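Local coordinates for uncharacterized hypothetical protein (Bacteroides uniformis, PDB 4EIU) that is of unknown function, belonging to the DUF3823 family, with an N-terminal domain of the transthyretin clan packed against a second beta-rich region, at residues 24-28 with 239-243; 76-81 with 227-231. All coordinates share one frame; numbering follows the deposited sequence.

Contacts 1 and 2 both join the N-terminal DUF3823 domain to the C-terminal beta region. Their centres lie about 15 Å apart. The first halves, 24-28 and 76-81, come from loops of the N-terminal domain, one before strand 35-40 and one after strand 69-76, neighbours in its five-stranded sheet. The second halves, 227-231 and 239-243, come from the loop after strand 216-225 and from strand 239-247; these two strands are neighbours in the four-stranded sheet. Along the chain contact 2 falls between the two halves of contact 1. N239 ND2 of contact 1 meets P78 O of contact 2 at 3.1 Å, a probable hydrogen bond. The two regions thus meet at two neighbouring places.

Contact 1 of 2, residues 24-28 with 239-243; sequences RVLTD and NYSEP
Y240 lays its ring along the backbone of T27 and D28, and this is the tight part of the contact. CG of Y240 stands anti to its carbonyl carbon (chi1 -82°). The ring thus runs from L26 towards D28. Its CD2 meets T27 CA at 3.8 Å, and T27 O lies over one face, towards the rim. The phenol end reaches D28, with OH of Y240 3.4 Å from CB of D28. The carboxylate of D28 is tilted 35° from the ring. These polar ends do not bond each other: Y240 OH pairs with Y177 N, and D28 OD2 with R178 N. With an alanine in place of Y240, the backbone of T27 and D28 would probably lose its cover, and the amide of Y177 its phenol partner.

The side toward L26 and E242 is more open: E242 is exposed, and two waters bridge the backbones. There L26 CD1 still touches E242 CG at 3.6 Å. One water donates to L26 O and accepts from Y240 N and N239 ND2. The other accepts from L26 N and donates to Y240 O. N239 OD1 takes the L115 amide, and ND2 also reaches P78 O.

The touching parts run nearly perpendicular, 88° apart. V25 is joined to V16 of strand 10-18 by backbone hydrogen bonding. Segment 239-243 pairs with strand 216-225, whose R220 also bonds T27 O and S241 O, tying the N-terminal domain to the C-terminal sheet.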
loop_
_atom_site.group_PDB
_atom_site.type_symbol
_atom_site.label_atom_id
_atom_site.label_comp_id
_atom_site.label_asym_id
_atom_site.label_seq_id
_atom_site.Cartn_x
_atom_site.Cartn_y
_atom_site.Cartn_z
ATOM N N ARG A 24 2.325 3.326 -10.760
ATOM C CA ARG A 24 2.104 2.161 -9.925
ATOM C C ARG A 24 1.967 2.533 -8.469
ATOM O O ARG A 24 2.641 3.443 -7.987
ATOM C CB ARG A 24 3.235 1.166 -10.104
ATOM C CG ARG A 24 3.351 0.590 -11.497
ATOM C CD ARG A 24 2.327 -0.549 -11.701
ATOM N NE ARG A 24 2.426 -1.241 -13.017
ATOM C CZ ARG A 24 3.458 -1.960 -13.403
ATOM N NH1 ARG A 24 4.513 -2.101 -12.609
ATOM N NH2 ARG A 24 3.433 -2.570 -14.575
ATOM N N VAL A 25 1.057 1.842 -7.786
ATOM C CA VAL A 25 0.895 1.940 -6.358
ATOM C C VAL A 25 1.798 0.862 -5.726
ATOM O O VAL A 25 1.488 -0.352 -5.725
ATOM C CB VAL A 25 -0.551 1.799 -5.905
ATOM C CG1 VAL A 25 -0.648 1.969 -4.392
ATOM C CG2 VAL A 25 -1.468 2.822 -6.626
ATOM N N LEU A 26 2.912 1.327 -5.187
ATOM C CA LEU A 26 3.943 0.422 -4.679
ATOM C C LEU A 26 3.530 -0.025 -3.297
ATOM O O LEU A 26 2.839 0.706 -2.555
ATOM C CB LEU A 26 5.315 1.109 -4.664
ATOM C CG LEU A 26 5.853 1.705 -5.965
ATOM C CD1 LEU A 26 7.203 2.423 -5.736
ATOM C CD2 LEU A 26 6.043 0.683 -7.071
ATOM N N THR A 27 3.960 -1.229 -2.943
ATOM C CA THR A 27 3.482 -1.904 -1.757
ATOM C C THR A 27 4.534 -2.931 -1.254
ATOM O O THR A 27 5.698 -2.856 -1.612
ATOM C CB THR A 27 2.085 -2.522 -1.986
ATOM O OG1 THR A 27 1.477 -2.886 -0.730
ATOM C CG2 THR A 27 2.112 -3.699 -3.002
ATOM N N ASP A 28 4.094 -3.803 -0.351
ATOM C CA ASP A 28 4.939 -4.799 0.308
ATOM C C ASP A 28 4.170 -6.101 0.162
ATOM O O ASP A 28 2.964 -6.109 0.417
ATOM C CB ASP A 28 5.070 -4.443 1.783
ATOM C CG ASP A 28 6.087 -5.311 2.520
ATOM O OD1 ASP A 28 7.234 -5.486 2.000
ATOM O OD2 ASP A 28 5.724 -5.779 3.628
ATOM N N ASN A 239 1.474 3.542 2.356
ATOM C CA ASN A 239 2.026 3.863 1.037
ATOM C C ASN A 239 3.549 3.932 1.092
ATOM O O ASN A 239 4.123 4.259 2.128
ATOM C CB ASN A 239 1.452 5.159 0.480
ATOM C CG ASN A 239 -0.041 5.035 0.192
ATOM O OD1 ASN A 239 -0.847 5.595 0.924
ATOM N ND2 ASN A 239 -0.399 4.288 -0.841
ATOM N N TYR A 240 4.181 3.582 -0.029
ATOM C CA TYR A 240 5.601 3.320 -0.070
ATOM C C TYR A 240 6.302 4.074 -1.177
ATOM O O TYR A 240 5.739 4.269 -2.254
ATOM C CB TYR A 240 5.850 1.822 -0.348
ATOM C CG TYR A 240 5.757 0.870 0.837
ATOM C CD1 TYR A 240 6.887 0.553 1.574
ATOM C CD2 TYR A 240 4.568 0.212 1.150
ATOM C CE1 TYR A 240 6.832 -0.342 2.629
ATOM C CE2 TYR A 240 4.508 -0.664 2.214
ATOM C CZ TYR A 240 5.675 -0.975 2.918
ATOM O OH TYR A 240 5.621 -1.886 3.965
ATOM N N SER A 241 7.566 4.421 -0.910
ATOM C CA SER A 241 8.487 4.897 -1.920
ATOM C C SER A 241 9.104 3.746 -2.698
ATOM O O SER A 241 8.862 2.570 -2.410
ATOM C CB SER A 241 9.595 5.710 -1.270
ATOM O OG SER A 241 10.552 4.864 -0.644
ATOM N N GLU A 242 9.907 4.102 -3.686
ATOM C CA GLU A 242 10.794 3.141 -4.319
ATOM C C GLU A 242 11.920 2.826 -3.339
ATOM O O GLU A 242 12.286 3.698 -2.532
ATOM C CB GLU A 242 11.387 3.703 -5.603
ATOM C CG GLU A 242 10.411 3.768 -6.770
ATOM C CD GLU A 242 10.993 4.565 -7.921
ATOM O OE1 GLU A 242 12.046 4.156 -8.455
ATOM O OE2 GLU A 242 10.432 5.628 -8.267
ATOM N N PRO A 243 12.442 1.583 -3.375
ATOM C CA PRO A 243 13.652 1.286 -2.593
ATOM C C PRO A 243 14.885 1.968 -3.167
ATOM O O PRO A 243 14.895 2.363 -4.329
ATOM C CB PRO A 243 13.783 -0.240 -2.684
ATOM C CG PRO A 243 13.036 -0.638 -3.891
ATOM C CD PRO A 243 11.950 0.394 -4.102
HETATM O O HOH W 1 2.113 3.176 -2.177
HETATM O O HOH W 2 3.486 4.172 -4.593
#

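Contact 2 of 2, residues 76-81 with 227-231; sequences DGPFIP and YDTPV
T229 OG1 donates a short hydrogen bond to G77 O, 2.6 Å long, the one direct hydrogen bond between these loops. The hydroxyl comes from above the carbonyl plane, 52° out of it, with a C=O...O angle of 126°. Rotation about CA-CB sets OG1 between the backbone N and carbonyl carbon (chi1 55°), which turns it to G77. The methyl CG2 of T229 lies beside that same G77 O and packs between F79 O, at 3.9 Å, and P81 CG, at 4.2 Å. The P81 ring also meets the edge of Y227, with P81 CD 4.1 Å from Y227 CE2, and its CG touches V231 CG2. At the other end D76 OD1 approaches P230 CB at 4.0 Å.

Next come the groups that place these atoms. P78 is the centre of an inverse gamma turn, in which F79 N makes a weak bond to G77 O. That oxygen is therefore held from both loops. The F79 ring packs back on G77, with G77 N over one face. R74 and R35 hold D76 OD2 by salt bridges, and T229 O is bonded to R237.

Further out, Y227 stacks edge-to-face with Y159 and F145. I149 of helix 142-149 touches both P81 and Y227. Beside that helix, the loop after strand 69-76 of the N-terminal DUF3823 region meets the loop after strand 216-225 of the C-terminal four-stranded sheet.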
loop_
_atom_site.group_PDB
_atom_site.type_symbol
_atom_site.label_atom_id
_atom_site.label_comp_id
_atom_site.label_asym_id
_atom_site.label_seq_id
_atom_site.Cartn_x
_atom_site.Cartn_y
_atom_site.Cartn_z
ATOM N N ASP A 76 -7.956 -4.590 -2.058
ATOM C CA ASP A 76 -7.951 -3.666 -0.916
ATOM C C ASP A 76 -6.486 -3.294 -0.624
ATOM O O ASP A 76 -5.562 -4.124 -0.808
ATOM C CB ASP A 76 -8.524 -4.388 0.295
ATOM C CG ASP A 76 -10.007 -4.683 0.161
ATOM O OD1 ASP A 76 -10.842 -3.863 0.587
ATOM O OD2 ASP A 76 -10.350 -5.775 -0.318
ATOM N N GLY A 77 -6.253 -2.078 -0.150
ATOM C CA GLY A 77 -4.901 -1.623 -0.010
ATOM C C GLY A 77 -4.850 -0.253 0.605
ATOM O O GLY A 77 -5.847 0.155 1.205
ATOM N N PRO A 78 -3.707 0.451 0.442
ATOM C CA PRO A 78 -3.510 1.840 0.924
ATOM C C PRO A 78 -4.111 2.853 -0.062
ATOM O O PRO A 78 -3.426 3.689 -0.614
ATOM C CB PRO A 78 -1.984 1.939 1.025
ATOM C CG PRO A 78 -1.514 1.120 -0.148
ATOM C CD PRO A 78 -2.457 -0.067 -0.147
ATOM N N PHE A 79 -5.414 2.714 -0.235
ATOM C CA PHE A 79 -6.207 3.482 -1.173
ATOM C C PHE A 79 -7.688 3.445 -0.778
ATOM O O PHE A 79 -8.157 2.549 -0.070
ATOM C CB PHE A 79 -5.966 3.051 -2.635
ATOM C CG PHE A 79 -6.103 1.562 -2.888
ATOM C CD1 PHE A 79 -7.342 0.975 -2.996
ATOM C CD2 PHE A 79 -4.954 0.770 -3.064
ATOM C CE1 PHE A 79 -7.445 -0.391 -3.305
ATOM C CE2 PHE A 79 -5.048 -0.600 -3.337
ATOM C CZ PHE A 79 -6.295 -1.163 -3.443
ATOM N N ILE A 80 -8.432 4.429 -1.282
ATOM C CA ILE A 80 -9.839 4.560 -0.969
ATOM C C ILE A 80 -10.517 3.241 -1.272
ATOM O O ILE A 80 -10.324 2.685 -2.365
ATOM C CB ILE A 80 -10.517 5.690 -1.781
ATOM C CG1 ILE A 80 -10.011 7.051 -1.273
ATOM C CG2 ILE A 80 -12.047 5.632 -1.608
ATOM C CD1 ILE A 80 -10.659 8.255 -1.954
ATOM N N PRO A 81 -11.263 2.711 -0.310
ATOM C CA PRO A 81 -11.954 1.434 -0.634
ATOM C C PRO A 81 -12.816 1.497 -1.882
ATOM O O PRO A 81 -13.594 2.473 -2.064
ATOM C CB PRO A 81 -12.825 1.193 0.585
ATOM C CG PRO A 81 -12.114 1.918 1.693
ATOM C CD PRO A 81 -11.507 3.135 1.071
ATOM N N TYR A 227 -6.556 5.259 9.148
ATOM C CA TYR A 227 -7.677 4.658 8.464
ATOM C C TYR A 227 -7.327 3.245 7.989
ATOM O O TYR A 227 -6.313 3.042 7.332
ATOM C CB TYR A 227 -8.064 5.506 7.234
ATOM C CG TYR A 227 -9.430 5.159 6.687
ATOM C CD1 TYR A 227 -10.588 5.523 7.348
ATOM C CD2 TYR A 227 -9.570 4.416 5.490
ATOM C CE1 TYR A 227 -11.862 5.179 6.843
ATOM C CE2 TYR A 227 -10.808 4.076 5.003
ATOM C CZ TYR A 227 -11.946 4.457 5.668
ATOM O OH TYR A 227 -13.148 4.099 5.169
ATOM N N ASP A 228 -8.173 2.312 8.366
ATOM C CA ASP A 228 -7.959 0.908 8.086
ATOM C C ASP A 228 -8.680 0.418 6.870
ATOM O O ASP A 228 -9.801 0.864 6.563
ATOM C CB ASP A 228 -8.267 0.026 9.322
ATOM C CG ASP A 228 -9.695 0.162 9.850
ATOM O OD1 ASP A 228 -10.377 1.156 9.573
ATOM O OD2 ASP A 228 -10.157 -0.755 10.551
ATOM N N THR A 229 -8.032 -0.527 6.186
ATOM C CA THR A 229 -8.576 -1.146 4.978
ATOM C C THR A 229 -8.287 -2.649 5.085
ATOM O O THR A 229 -7.168 -3.050 5.464
ATOM C CB THR A 229 -8.009 -0.511 3.659
ATOM O OG1 THR A 229 -6.575 -0.552 3.632
ATOM C CG2 THR A 229 -8.457 0.952 3.503
ATOM N N PRO A 230 -9.306 -3.492 4.870
ATOM C CA PRO A 230 -10.731 -3.159 4.759
ATOM C C PRO A 230 -11.219 -2.532 6.056
ATOM O O PRO A 230 -10.618 -2.745 7.139
ATOM C CB PRO A 230 -11.446 -4.507 4.537
ATOM C CG PRO A 230 -10.403 -5.554 4.652
ATOM C CD PRO A 230 -9.035 -4.924 4.659
ATOM N N VAL A 231 -12.273 -1.749 5.920
ATOM C CA VAL A 231 -12.848 -0.981 7.028
ATOM C C VAL A 231 -13.187 -1.954 8.152
ATOM O O VAL A 231 -13.773 -3.004 7.918
ATOM C CB VAL A 231 -14.042 -0.145 6.513
ATOM C CG1 VAL A 231 -14.882 0.409 7.658
ATOM C CG2 VAL A 231 -13.418 0.957 5.642
#